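Local coordinates for glutamine amidotransferase domain-containing protein (Thermotoga maritima, PDB 1O1Y) that probably uses glutamine as a nitrogen source, releasing ammonia from its side-chain amide through a cysteine nucleophile, as related glutamine amidotransferases do, at residues H20-L26 against L64-M68; E82-E87 against M105-V109; A112-G117 against G151-P157. All coordinates share one frame; numbering follows the deposited sequence.

Interaction 1 of 3, residues H20-L26 against L64-M68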
ATOM      1  N   HIS A  20       5.190  -8.875   2.831  1.00 11.55           N
ATOM      2  CA  HIS A  20       5.001 -10.171   2.194  1.00 12.39           C
ATOM      3  C   HIS A  20       6.130 -10.633   1.303  1.00 12.68           C
ATOM      4  O   HIS A  20       6.339 -11.834   1.139  1.00 12.30           O
ATOM      5  CB  HIS A  20       3.794 -10.059   1.355  1.00 10.27           C
ATOM      6  CG  HIS A  20       2.582  -9.708   2.129  1.00 15.63           C
ATOM      7  ND1 HIS A  20       1.722  -8.706   1.740  1.00 15.09           N
ATOM      8  CD2 HIS A  20       2.155 -10.129   3.343  1.00 21.55           C
ATOM      9  CE1 HIS A  20       0.722  -8.635   2.607  1.00 21.36           C
ATOM     10  NE2 HIS A  20       0.956  -9.497   3.585  1.00 17.97           N
ATOM     11  N   VAL A  21       6.835  -9.670   0.723  1.00 12.85           N
ATOM     12  CA  VAL A  21       7.898  -9.930  -0.237  1.00 12.77           C
ATOM     13  C   VAL A  21       9.018  -8.991   0.131  1.00 11.45           C
ATOM     14  O   VAL A  21       8.762  -7.801   0.252  1.00 10.96           O
ATOM     15  CB  VAL A  21       7.411  -9.618  -1.673  1.00 13.44           C
ATOM     16  CG1 VAL A  21       8.510  -9.853  -2.667  1.00 16.13           C
ATOM     17  CG2 VAL A  21       6.197 -10.541  -2.043  1.00 13.46           C
ATOM     18  N   GLU A  22      10.233  -9.515   0.300  1.00 11.66           N
ATOM     19  CA  GLU A  22      11.326  -8.713   0.864  1.00 12.90           C
ATOM     20  C   GLU A  22      11.596  -7.423   0.080  1.00 13.45           C
ATOM     21  O   GLU A  22      11.783  -6.355   0.672  1.00 11.52           O
ATOM     22  CB  GLU A  22      12.598  -9.526   0.974  1.00 15.56           C
ATOM     23  CG  GLU A  22      13.724  -8.761   1.653  1.00 18.16           C
ATOM     24  CD  GLU A  22      14.925  -9.638   1.928  1.00 38.88           C
ATOM     25  OE1 GLU A  22      14.926 -10.827   1.512  1.00 45.53           O
ATOM     26  OE2 GLU A  22      15.872  -9.127   2.568  1.00 45.72           O
ATOM     27  N   ILE A  23      11.562  -7.533  -1.249  1.00 12.03           N
ATOM     28  CA  ILE A  23      11.776  -6.387  -2.147  1.00 13.92           C
ATOM     29  C   ILE A  23      10.660  -5.363  -2.077  1.00 12.81           C
ATOM     30  O   ILE A  23      10.878  -4.173  -2.310  1.00 13.46           O
ATOM     31  CB  ILE A  23      11.913  -6.922  -3.616  1.00 14.30           C
ATOM     32  CG1 ILE A  23      13.241  -7.668  -3.757  1.00 24.41           C
ATOM     33  CG2 ILE A  23      11.775  -5.830  -4.645  1.00 22.18           C
ATOM     34  CD1 ILE A  23      14.449  -6.793  -3.736  1.00 25.54           C
ATOM     35  N   GLU A  24       9.466  -5.834  -1.795  1.00 10.60           N
ATOM     36  CA  GLU A  24       8.299  -4.988  -1.755  1.00 10.53           C
ATOM     37  C   GLU A  24       8.162  -4.465  -0.332  1.00 12.15           C
ATOM     38  O   GLU A  24       7.235  -4.777   0.414  1.00 12.06           O
ATOM     39  CB  GLU A  24       7.068  -5.691  -2.296  1.00 12.22           C
ATOM     40  CG  GLU A  24       7.355  -6.191  -3.722  1.00 12.90           C
ATOM     41  CD  GLU A  24       6.230  -6.970  -4.410  1.00 23.83           C
ATOM     42  OE1 GLU A  24       5.051  -6.758  -4.083  1.00 27.00           O
ATOM     43  OE2 GLU A  24       6.546  -7.766  -5.338  1.00 26.55           O
ATOM     44  N   ASP A  25       9.079  -3.576  -0.019  1.00 11.60           N
ATOM     45  CA  ASP A  25       9.284  -3.099   1.338  1.00 10.34           C
ATOM     46  C   ASP A  25       8.705  -1.702   1.525  1.00  9.44           C
ATOM     47  O   ASP A  25       7.834  -1.270   0.768  1.00 10.69           O
ATOM     48  CB  ASP A  25      10.747  -3.225   1.676  1.00 11.65           C
ATOM     49  CG  ASP A  25      11.630  -2.237   0.884  1.00 16.08           C
ATOM     50  OD1 ASP A  25      11.138  -1.419   0.068  1.00 12.18           O
ATOM     51  OD2 ASP A  25      12.851  -2.243   1.057  1.00 23.84           O
ATOM     52  N   LEU A  26       9.160  -0.973   2.541  1.00  9.94           N
ATOM     53  CA  LEU A  26       8.593   0.340   2.817  1.00 10.20           C
ATOM     54  C   LEU A  26       8.922   1.390   1.769  1.00 10.06           C
ATOM     55  O   LEU A  26       8.329   2.460   1.755  1.00 11.02           O
ATOM     56  CB  LEU A  26       9.027   0.848   4.191  1.00  8.59           C
ATOM     57  CG  LEU A  26       8.297   0.210   5.377  1.00  8.25           C
ATOM     58  CD1 LEU A  26       9.127   0.486   6.649  1.00 13.44           C
ATOM     59  CD2 LEU A  26       6.888   0.671   5.525  1.00 11.32           C
ATOM     60  N   LEU A  64       1.863  -4.050   3.363  1.00 10.07           N
ATOM     61  CA  LEU A  64       2.453  -3.908   2.042  1.00 11.49           C
ATOM     62  C   LEU A  64       1.891  -4.915   1.013  1.00 12.67           C
ATOM     63  O   LEU A  64       1.059  -5.764   1.340  1.00 13.89           O
ATOM     64  CB  LEU A  64       3.975  -4.020   2.148  1.00 11.25           C
ATOM     65  CG  LEU A  64       4.601  -2.897   2.999  1.00  9.86           C
ATOM     66  CD1 LEU A  64       5.986  -3.289   3.472  1.00 12.44           C
ATOM     67  CD2 LEU A  64       4.581  -1.576   2.239  1.00 10.93           C
ATOM     68  N   GLY A  65       2.337  -4.777  -0.239  1.00 11.96           N
ATOM     69  CA  GLY A  65       1.803  -5.529  -1.355  1.00 14.02           C
ATOM     70  C   GLY A  65       2.362  -6.938  -1.437  1.00 13.57           C
ATOM     71  O   GLY A  65       3.121  -7.404  -0.586  1.00 11.48           O
ATOM     72  N   GLY A  66       2.021  -7.615  -2.520  1.00 14.82           N
ATOM     73  CA  GLY A  66       2.513  -8.932  -2.795  1.00 15.29           C
ATOM     74  C   GLY A  66       1.652  -9.620  -3.859  1.00 15.26           C
ATOM     75  O   GLY A  66       0.608  -9.134  -4.270  1.00 17.61           O
ATOM     76  N   TYR A  67       2.091 -10.782  -4.289  1.00 16.11           N
ATOM     77  CA  TYR A  67       1.447 -11.479  -5.404  1.00 15.34           C
ATOM     78  C   TYR A  67       0.365 -12.456  -4.922  1.00 15.64           C
ATOM     79  O   TYR A  67      -0.380 -13.001  -5.751  1.00 15.92           O
ATOM     80  CB  TYR A  67       2.510 -12.256  -6.201  1.00 16.23           C
ATOM     81  CG  TYR A  67       3.312 -13.144  -5.352  1.00 16.36           C
ATOM     82  CD1 TYR A  67       2.797 -14.364  -4.911  1.00 19.66           C
ATOM     83  CD2 TYR A  67       4.613 -12.809  -4.976  1.00 20.88           C
ATOM     84  CE1 TYR A  67       3.526 -15.186  -4.097  1.00 16.46           C
ATOM     85  CE2 TYR A  67       5.348 -13.628  -4.153  1.00 18.41           C
ATOM     86  CZ  TYR A  67       4.809 -14.831  -3.719  1.00 29.96           C
ATOM     87  OH  TYR A  67       5.524 -15.698  -2.910  1.00 21.72           O
HETATM   88  N   MSE A  68       0.272 -12.697  -3.605  1.00 15.79           N
HETATM   89  CA  MSE A  68      -0.706 -13.665  -3.065  1.00 14.15           C
HETATM   90  C   MSE A  68      -2.116 -13.139  -3.334  1.00 14.93           C
HETATM   91  O   MSE A  68      -2.341 -11.941  -3.285  1.00 14.98           O
HETATM   92  CB  MSE A  68      -0.578 -13.835  -1.550  1.00 14.21           C
HETATM   93  CG  MSE A  68       0.757 -14.319  -1.022  1.00 14.96           C
HETATM   94 SE   MSE A  68       1.798 -12.697  -0.586  0.70 20.14          SE
HETATM   95  CE  MSE A  68       3.538 -13.478  -0.846  1.00 16.08           C
TER
HETATM   96  O   HOH W   1       5.486  -6.951   0.793  1.00 17.35           O

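Interaction 2 of 3, residues E82-E87 against M105-V109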
ATOM      1  N   GLU A  82      -2.551 -12.525   9.412  1.00 10.50           N
ATOM      2  CA  GLU A  82      -2.679 -11.154   8.976  1.00 10.85           C
ATOM      3  C   GLU A  82      -4.096 -10.681   8.984  1.00 10.37           C
ATOM      4  O   GLU A  82      -4.365  -9.582   9.448  1.00 10.30           O
ATOM      5  CB  GLU A  82      -2.122 -10.977   7.577  1.00 10.22           C
ATOM      6  CG  GLU A  82      -0.618 -11.175   7.528  1.00 14.57           C
ATOM      7  CD  GLU A  82      -0.041 -10.903   6.148  1.00 15.65           C
ATOM      8  OE1 GLU A  82      -0.652 -10.155   5.378  1.00 17.11           O
ATOM      9  OE2 GLU A  82       1.044 -11.444   5.849  1.00 21.48           O
ATOM     10  N   PHE A  83      -5.023 -11.495   8.487  1.00 10.22           N
ATOM     11  CA  PHE A  83      -6.453 -11.119   8.564  1.00 11.03           C
ATOM     12  C   PHE A  83      -6.907 -10.898  10.022  1.00 11.48           C
ATOM     13  O   PHE A  83      -7.683  -9.971  10.299  1.00 10.93           O
ATOM     14  CB  PHE A  83      -7.315 -12.166   7.869  1.00 11.23           C
ATOM     15  CG  PHE A  83      -7.324 -12.039   6.357  1.00 11.55           C
ATOM     16  CD1 PHE A  83      -6.900 -13.095   5.566  1.00 14.95           C
ATOM     17  CD2 PHE A  83      -7.705 -10.843   5.734  1.00 11.47           C
ATOM     18  CE1 PHE A  83      -6.878 -12.979   4.193  1.00 11.63           C
ATOM     19  CE2 PHE A  83      -7.697 -10.734   4.369  1.00 12.31           C
ATOM     20  CZ  PHE A  83      -7.264 -11.814   3.586  1.00 14.61           C
ATOM     21  N   GLN A  84      -6.420 -11.721  10.939  1.00 11.11           N
ATOM     22  CA  GLN A  84      -6.728 -11.570  12.347  1.00 12.52           C
ATOM     23  C   GLN A  84      -6.191 -10.236  12.853  1.00 11.55           C
ATOM     24  O   GLN A  84      -6.887  -9.513  13.616  1.00 11.83           O
ATOM     25  CB  GLN A  84      -6.157 -12.712  13.197  1.00 13.41           C
ATOM     26  CG  GLN A  84      -6.825 -14.035  12.920  1.00 20.87           C
ATOM     27  CD  GLN A  84      -6.186 -15.220  13.633  1.00 33.84           C
ATOM     28  OE1 GLN A  84      -4.988 -15.227  13.921  1.00 32.52           O
ATOM     29  NE2 GLN A  84      -6.992 -16.235  13.892  1.00 38.54           N
ATOM     30  N   LEU A  85      -4.986  -9.873  12.441  1.00 10.22           N
ATOM     31  CA  LEU A  85      -4.426  -8.562  12.852  1.00 11.27           C
ATOM     32  C   LEU A  85      -5.246  -7.405  12.319  1.00  9.06           C
ATOM     33  O   LEU A  85      -5.518  -6.433  13.049  1.00  9.37           O
ATOM     34  CB  LEU A  85      -2.978  -8.402  12.401  1.00 10.25           C
ATOM     35  CG  LEU A  85      -1.972  -9.378  12.990  1.00 12.87           C
ATOM     36  CD1 LEU A  85      -0.598  -9.104  12.405  1.00 14.59           C
ATOM     37  CD2 LEU A  85      -1.936  -9.306  14.489  1.00 16.82           C
ATOM     38  N   ILE A  86      -5.678  -7.489  11.064  1.00  9.11           N
ATOM     39  CA  ILE A  86      -6.491  -6.412  10.488  1.00  8.50           C
ATOM     40  C   ILE A  86      -7.764  -6.216  11.292  1.00  9.26           C
ATOM     41  O   ILE A  86      -8.120  -5.101  11.584  1.00 10.34           O
ATOM     42  CB  ILE A  86      -6.813  -6.680   8.979  1.00  9.24           C
ATOM     43  CG1 ILE A  86      -5.574  -6.633   8.105  1.00  7.94           C
ATOM     44  CG2 ILE A  86      -7.767  -5.602   8.431  1.00 14.22           C
ATOM     45  CD1 ILE A  86      -5.791  -7.165   6.645  1.00 12.22           C
ATOM     46  N   GLU A  87      -8.424  -7.302  11.654  1.00  8.50           N
ATOM     47  CA  GLU A  87      -9.638  -7.246  12.425  1.00  9.85           C
ATOM     48  C   GLU A  87      -9.374  -6.527  13.754  1.00 10.65           C
ATOM     49  O   GLU A  87     -10.140  -5.628  14.157  1.00 10.66           O
ATOM     50  CB  GLU A  87     -10.193  -8.647  12.656  1.00 10.01           C
ATOM     51  CG  GLU A  87     -10.678  -9.354  11.403  0.65 15.49           C
ATOM     52  CD  GLU A  87     -12.121  -9.032  11.029  0.65 26.73           C
ATOM     53  OE1 GLU A  87     -12.673  -8.002  11.512  0.65 21.47           O
ATOM     54  OE2 GLU A  87     -12.692  -9.814  10.223  0.65 26.12           O
HETATM   55  N   MSE A 105      -6.801  -6.840   0.943  1.00 10.17           N
HETATM   56  CA  MSE A 105      -7.055  -7.555   2.199  1.00  9.87           C
HETATM   57  C   MSE A 105      -7.931  -6.730   3.118  1.00  8.35           C
HETATM   58  O   MSE A 105      -8.818  -7.264   3.785  1.00 10.36           O
HETATM   59  CB  MSE A 105      -5.733  -7.922   2.887  1.00  9.29           C
HETATM   60  CG  MSE A 105      -4.962  -8.974   2.080  1.00  7.04           C
HETATM   61 SE   MSE A 105      -3.259  -9.415   2.875  0.70 15.73          SE
HETATM   62  CE  MSE A 105      -3.882 -10.302   4.455  1.00 15.97           C
ATOM     63  N   LEU A 106      -7.697  -5.429   3.155  1.00  9.18           N
ATOM     64  CA  LEU A 106      -8.538  -4.542   3.947  1.00 10.38           C
ATOM     65  C   LEU A 106      -9.977  -4.549   3.408  1.00  9.70           C
ATOM     66  O   LEU A 106     -10.943  -4.639   4.173  1.00 10.02           O
ATOM     67  CB  LEU A 106      -7.984  -3.104   3.945  1.00  9.19           C
ATOM     68  CG  LEU A 106      -8.839  -2.047   4.678  1.00  9.51           C
ATOM     69  CD1 LEU A 106      -9.019  -2.337   6.155  1.00 16.14           C
ATOM     70  CD2 LEU A 106      -8.226  -0.642   4.485  1.00 12.33           C
ATOM     71  N   ALA A 107     -10.133  -4.420   2.097  1.00 10.25           N
ATOM     72  CA  ALA A 107     -11.464  -4.458   1.473  1.00 10.30           C
ATOM     73  C   ALA A 107     -12.223  -5.732   1.816  1.00  9.94           C
ATOM     74  O   ALA A 107     -13.404  -5.710   2.114  1.00  8.95           O
ATOM     75  CB  ALA A 107     -11.351  -4.331  -0.016  1.00  9.66           C
ATOM     76  N   LYS A 108     -11.534  -6.864   1.761  1.00  7.59           N
ATOM     77  CA  LYS A 108     -12.125  -8.144   2.123  1.00  9.11           C
ATOM     78  C   LYS A 108     -12.622  -8.174   3.584  1.00  8.62           C
ATOM     79  O   LYS A 108     -13.704  -8.647   3.859  1.00  9.29           O
ATOM     80  CB  LYS A 108     -11.110  -9.288   1.862  1.00  8.95           C
ATOM     81  CG  LYS A 108     -11.600 -10.633   2.320  1.00 11.61           C
ATOM     82  CD  LYS A 108     -10.580 -11.739   1.966  1.00 14.88           C
ATOM     83  CE  LYS A 108     -10.784 -12.982   2.833  1.00 23.34           C
ATOM     84  NZ  LYS A 108      -9.875 -14.152   2.524  1.00 18.43           N
ATOM     85  N   VAL A 109     -11.801  -7.698   4.511  1.00  9.37           N
ATOM     86  CA  VAL A 109     -12.185  -7.670   5.917  1.00  9.17           C
ATOM     87  C   VAL A 109     -13.445  -6.810   6.111  1.00 10.15           C
ATOM     88  O   VAL A 109     -14.319  -7.123   6.947  1.00 10.19           O
ATOM     89  CB  VAL A 109     -11.019  -7.232   6.797  1.00 10.00           C
ATOM     90  CG1 VAL A 109     -11.478  -6.969   8.203  1.00 13.36           C
ATOM     91  CG2 VAL A 109      -9.929  -8.299   6.795  1.00 12.07           C
TER

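Interaction 3 of 3, residues A112-G117 against G151-P157. With SO4 (sulfate ion), chain C.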
ATOM      1  N   ALA A 112     -16.011  -6.679   1.201  1.00  9.59           N
ATOM      2  CA  ALA A 112     -16.072  -6.488  -0.258  1.00  9.57           C
ATOM      3  C   ALA A 112     -15.351  -7.617  -0.976  1.00 11.46           C
ATOM      4  O   ALA A 112     -14.396  -8.150  -0.457  1.00 11.26           O
ATOM      5  CB  ALA A 112     -15.425  -5.181  -0.646  1.00 10.27           C
ATOM      6  N   SER A 113     -15.812  -7.945  -2.176  1.00  9.57           N
ATOM      7  CA  SER A 113     -15.182  -8.953  -3.007  1.00 10.15           C
ATOM      8  C   SER A 113     -13.897  -8.409  -3.608  1.00 10.09           C
ATOM      9  O   SER A 113     -13.780  -7.219  -3.942  1.00 10.23           O
ATOM     10  CB  SER A 113     -16.147  -9.409  -4.133  1.00  8.56           C
ATOM     11  OG  SER A 113     -17.317 -10.022  -3.643  1.00  8.26           O
ATOM     12  N   VAL A 114     -12.948  -9.308  -3.770  1.00  9.66           N
ATOM     13  CA  VAL A 114     -11.721  -9.080  -4.496  1.00  9.16           C
ATOM     14  C   VAL A 114     -11.688 -10.053  -5.673  1.00  9.95           C
ATOM     15  O   VAL A 114     -12.110 -11.219  -5.572  1.00  8.56           O
ATOM     16  CB  VAL A 114     -10.507  -9.351  -3.557  1.00  9.99           C
ATOM     17  CG1 VAL A 114      -9.182  -9.266  -4.299  1.00 11.54           C
ATOM     18  CG2 VAL A 114     -10.600  -8.439  -2.354  1.00  8.77           C
ATOM     19  N   TYR A 115     -11.186  -9.572  -6.804  1.00  8.99           N
ATOM     20  CA  TYR A 115     -11.253 -10.353  -8.036  1.00  9.15           C
ATOM     21  C   TYR A 115     -10.333  -9.839  -9.094  1.00  9.79           C
ATOM     22  O   TYR A 115      -9.840  -8.720  -9.016  1.00 10.27           O
ATOM     23  CB  TYR A 115     -12.663 -10.367  -8.613  1.00 10.09           C
ATOM     24  CG  TYR A 115     -13.335  -9.000  -8.594  1.00  9.16           C
ATOM     25  CD1 TYR A 115     -13.168  -8.100  -9.644  1.00 10.20           C
ATOM     26  CD2 TYR A 115     -14.152  -8.614  -7.518  1.00 11.29           C
ATOM     27  CE1 TYR A 115     -13.766  -6.850  -9.632  1.00 13.39           C
ATOM     28  CE2 TYR A 115     -14.775  -7.370  -7.504  1.00 11.06           C
ATOM     29  CZ  TYR A 115     -14.581  -6.479  -8.561  1.00 15.29           C
ATOM     30  OH  TYR A 115     -15.198  -5.246  -8.557  1.00 14.32           O
ATOM     31  N   ARG A 116     -10.096 -10.695 -10.076  1.00 10.35           N
ATOM     32  CA  ARG A 116      -9.234 -10.353 -11.214  1.00 11.60           C
ATOM     33  C   ARG A 116      -9.847  -9.190 -11.979  1.00 11.65           C
ATOM     34  O   ARG A 116     -11.034  -9.220 -12.322  1.00 13.34           O
ATOM     35  CB  ARG A 116      -9.038 -11.550 -12.149  1.00 13.00           C
ATOM     36  CG  ARG A 116      -7.891 -11.367 -13.171  1.00 16.14           C
ATOM     37  CD  ARG A 116      -7.733 -12.523 -14.130  1.00 24.27           C
ATOM     38  NE  ARG A 116      -8.884 -12.589 -15.032  1.00 31.12           N
ATOM     39  CZ  ARG A 116      -8.999 -11.930 -16.190  1.00 37.82           C
ATOM     40  NH1 ARG A 116      -8.032 -11.128 -16.631  1.00 37.37           N
ATOM     41  NH2 ARG A 116     -10.104 -12.074 -16.918  1.00 35.03           N
ATOM     42  N   GLY A 117      -9.025  -8.166 -12.237  1.00  9.54           N
ATOM     43  CA  GLY A 117      -9.452  -7.045 -13.023  1.00 11.04           C
ATOM     44  C   GLY A 117      -9.800  -7.416 -14.442  1.00 12.73           C
ATOM     45  O   GLY A 117      -9.095  -8.212 -15.076  1.00 12.67           O
ATOM     46  N   GLY A 151      -2.958  -7.004 -10.885  1.00 10.42           N
ATOM     47  CA  GLY A 151      -3.935  -7.611 -11.744  1.00 10.08           C
ATOM     48  C   GLY A 151      -5.300  -7.743 -11.101  1.00 12.10           C
ATOM     49  O   GLY A 151      -6.265  -7.946 -11.817  1.00 13.40           O
ATOM     50  N   ASP A 152      -5.365  -7.671  -9.785  1.00 11.17           N
ATOM     51  CA  ASP A 152      -6.645  -7.808  -9.077  1.00 12.24           C
ATOM     52  C   ASP A 152      -7.159  -6.440  -8.699  1.00 11.23           C
ATOM     53  O   ASP A 152      -6.412  -5.445  -8.613  1.00 11.76           O
ATOM     54  CB  ASP A 152      -6.508  -8.641  -7.808  1.00 11.79           C
ATOM     55  CG  ASP A 152      -6.454 -10.151  -8.070  1.00 16.91           C
ATOM     56  OD1 ASP A 152      -6.523 -10.622  -9.253  1.00 14.17           O
ATOM     57  OD2 ASP A 152      -6.301 -10.945  -7.096  1.00 23.81           O
ATOM     58  N   THR A 153      -8.455  -6.398  -8.476  1.00 11.65           N
ATOM     59  CA  THR A 153      -9.139  -5.223  -7.921  1.00 11.09           C
ATOM     60  C   THR A 153     -10.214  -5.637  -6.909  1.00 12.22           C
ATOM     61  O   THR A 153     -10.266  -6.766  -6.477  1.00 12.10           O
ATOM     62  CB  THR A 153      -9.702  -4.349  -9.116  1.00 13.07           C
ATOM     63  OG1 THR A 153     -10.140  -3.058  -8.643  1.00 11.69           O
ATOM     64  CG2 THR A 153     -10.861  -4.988  -9.775  1.00 12.55           C
ATOM     65  N   PHE A 154     -11.052  -4.701  -6.490  1.00 12.17           N
ATOM     66  CA  PHE A 154     -12.028  -4.960  -5.464  1.00 11.14           C
ATOM     67  C   PHE A 154     -13.236  -4.056  -5.631  1.00 10.72           C
ATOM     68  O   PHE A 154     -13.174  -3.024  -6.288  1.00 11.38           O
ATOM     69  CB  PHE A 154     -11.412  -4.774  -4.056  1.00 11.88           C
ATOM     70  CG  PHE A 154     -10.671  -3.465  -3.879  1.00 11.69           C
ATOM     71  CD1 PHE A 154      -9.312  -3.376  -4.146  1.00 18.12           C
ATOM     72  CD2 PHE A 154     -11.350  -2.312  -3.496  1.00 16.39           C
ATOM     73  CE1 PHE A 154      -8.655  -2.140  -4.038  1.00 14.50           C
ATOM     74  CE2 PHE A 154     -10.697  -1.087  -3.378  1.00 15.76           C
ATOM     75  CZ  PHE A 154      -9.358  -1.003  -3.657  1.00 16.58           C
ATOM     76  N   ASP A 155     -14.336  -4.474  -5.008  1.00 11.84           N
ATOM     77  CA  ASP A 155     -15.512  -3.630  -4.806  1.00 11.29           C
ATOM     78  C   ASP A 155     -15.247  -2.671  -3.650  1.00 11.45           C
ATOM     79  O   ASP A 155     -14.458  -2.944  -2.763  1.00 11.29           O
ATOM     80  CB  ASP A 155     -16.696  -4.472  -4.438  1.00 11.10           C
ATOM     81  CG  ASP A 155     -17.259  -5.247  -5.605  1.00 10.56           C
ATOM     82  OD1 ASP A 155     -16.999  -4.846  -6.772  1.00 13.56           O
ATOM     83  OD2 ASP A 155     -17.981  -6.258  -5.424  1.00 12.91           O
ATOM     84  N   LEU A 156     -15.917  -1.528  -3.665  1.00 10.38           N
ATOM     85  CA  LEU A 156     -15.819  -0.570  -2.559  1.00 10.29           C
ATOM     86  C   LEU A 156     -16.625  -1.070  -1.372  1.00  9.95           C
ATOM     87  O   LEU A 156     -17.798  -1.336  -1.502  1.00  8.41           O
ATOM     88  CB  LEU A 156     -16.364   0.784  -3.018  1.00  9.61           C
ATOM     89  CG  LEU A 156     -16.333   1.959  -2.028  1.00 11.55           C
ATOM     90  CD1 LEU A 156     -14.919   2.367  -1.791  1.00 14.84           C
ATOM     91  CD2 LEU A 156     -17.130   3.101  -2.570  1.00 12.23           C
ATOM     92  N   PRO A 157     -16.004  -1.246  -0.203  1.00 10.07           N
ATOM     93  CA  PRO A 157     -16.771  -1.712   0.939  1.00  9.87           C
ATOM     94  C   PRO A 157     -17.880  -0.738   1.287  1.00 10.92           C
ATOM     95  O   PRO A 157     -17.765   0.478   1.082  1.00 11.52           O
ATOM     96  CB  PRO A 157     -15.749  -1.746   2.065  1.00  9.56           C
ATOM     97  CG  PRO A 157     -14.428  -1.939   1.403  1.00  8.87           C
ATOM     98  CD  PRO A 157     -14.564  -1.147   0.112  1.00 10.77           C
TER
HETATM   99  S   SO4 C 402      -2.263  -9.046  -8.105  0.50 29.95           S
HETATM  100  O1  SO4 C 402      -1.473  -9.140  -9.316  0.50 22.51           O
HETATM  101  O2  SO4 C 402      -3.075  -7.813  -7.965  0.50 16.94           O
HETATM  102  O3  SO4 C 402      -1.288  -9.017  -7.015  0.50 36.85           O
HETATM  103  O4  SO4 C 402      -3.121 -10.224  -7.898  0.50 28.83           O
HETATM  104  O   HOH W   2     -18.536  -7.459  -3.108  1.00 25.86           O
HETATM  105  O   HOH W   3      -6.236  -8.061 -14.652  1.00 22.75           O

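Interaction 1 of 3, residues H20-L26 against L64-M68
His20 turns the ND1 edge of its imidazole to the carbonyl of Gly65, and its CB rests 3.8 Å from SE of Met68, modelled as selenomethionine. ND1 of His20 donates a hydrogen bond to O of Gly65 at 3.0 Å. The oxygen lies close to the ring plane, but the N-H reaches it from well above the carbonyl plane. At the far corner NE2 is bonded to Glu82, so a partner on each nitrogen fixes the ring's rotation. With an alanine here, Gly65 O is likely to lose its imidazole donor and Glu82 one of its mates, and a gap would open beside Met68. Glycine suits position 66, since at its backbone angles a CB would collide with the preceding carbonyl oxygen and crowd CB of His20. Val21 has CG2 anti to its own carbonyl carbon (chi1, to CG1, 179°), which points that methyl at CE2 of Tyr67, 3.8 Å away. Leu64 sets its methyls against the backbone leaving the Val21-Glu24 turn, CD1 3.6 Å from Glu24 O and CD2 near Asp25 O. A water accepts from Val21 N and lies 2.8 Å from both Glu24 O and Gly65 O, bridging the loops. Both loops follow parallel strands, as in flavodoxin-like folds. Gly66 N bonds the oxidised cysteine at position 100, consistent with a glycine-lined oxyanion hole of a glutamine amidotransferase.

Interaction 2 of 3, residues E82-E87 against M105-V109
Met105, deposited as selenomethionine, reaches from helix 102-109 toward Phe83 and Ile86 of helix 78-92. Its CB lies between two hydrophobic neighbours, 3.7 Å from CE2 of Phe83 and 3.8 Å from CD1 of Ile86. CG skims the rim of the Phe83 ring, SE stands oblique to that ring in a Met-aromatic contact, and a bend at the last torsion (chi3 68°) carries CE back over the ring. There CE sits almost above the centre, 3.8 Å from the Phe83 centroid, a CH-pi contact. The same methyl lies 3.4 Å from OE1 of Glu82, whose other carboxylate oxygen is bonded to Thr45. The opposite face of Phe83 is covered by Lys108, extended so that its CE lies 4.2 Å from the ring centroid while its NZ goes on to Ala70 O and a salt bridge with Glu73. A long aliphatic stem with a polar end suits this border position. Val109 meets the ring at its edge: its CG2 comes 3.5 Å from CD2 of Phe83 and also packs on CG2 of Ile86. The helix segments cross at -65° with axes 10.2 Å apart. With no hydrogen bond between the segments, their cohesion comes from apolar and CH-pi packing, much of it around the Phe83 ring, and the charged groups of Glu82 and Lys108 find their polar partners beyond it.

Interaction 3 of 3, residues A112-G117 against G151-P157
Tyr115 and Thr153 exchange two backbone hydrogen bonds, from Thr153 N to Tyr115 O at 2.8 Å and from Tyr115 N to Thr153 O at 3.0 Å, forming the hydrogen-bonded pair of a short antiparallel ladder. Asp155 N to Ser113 O and Gly117 N to Gly151 O extend it at its two ends. Non-hydrogen-bonded pairs, Val114 with Phe154 and Arg116 with Asp152, flank the centre. Among side-chain bonds, Tyr115 OH donates to OD1 of Asp155 at 2.6 Å, meeting the oxygen from above the carboxylate plane; ring and carboxylate are turned 65° apart. The chi1 of 44° sets the Tyr115 ring between its own amide nitrogen and carbonyl, over the partner strand's backbone. Water joins OD2 of Asp155 to Ser113 N, and another bridges Gly117 O and Gly151 O. Apolar contacts lie on both faces: CG2 of Thr153 packs 3.5 Å from CE1 of Tyr115, while CG2 of Val114 meets CB of Phe154. Ala112, with only a methyl to fit, sets CB against Asp155 O and 4.0 Å from Pro157 CG. The amides of Gly151 and Asp152 grip a sulfate, probably from the crystallisation liquor. Strand 114-116 comes next after helix 102-109 in the chain, and strand 152-154 next after strand 143-150; Phe154 leans on Ser103, Gln104 and Ala107 of that helix and meets the ring of Phe174 on strand 173-176.

In the fold
Interactions 1 and 2 meet through His20 and Glu82, while Met105 SE packs against CE1 of His20. Interactions 2 and 3 share helix 102-109: Ala107 O probably accepts from Ala112 N, and Ala107 also touches Phe154 and Pro157. Interactions 1 and 3 stay about 6 Å apart at their nearest atoms. All three are partly buried, but interaction 1 lies nearest the chain centre, where loops after parallel strands use glycines, a histidine and water. Interaction 2 joins helices by apolar packing, and interaction 3, farther out, depends chiefly on backbone hydrogen bonds in a separate two-stranded sheet.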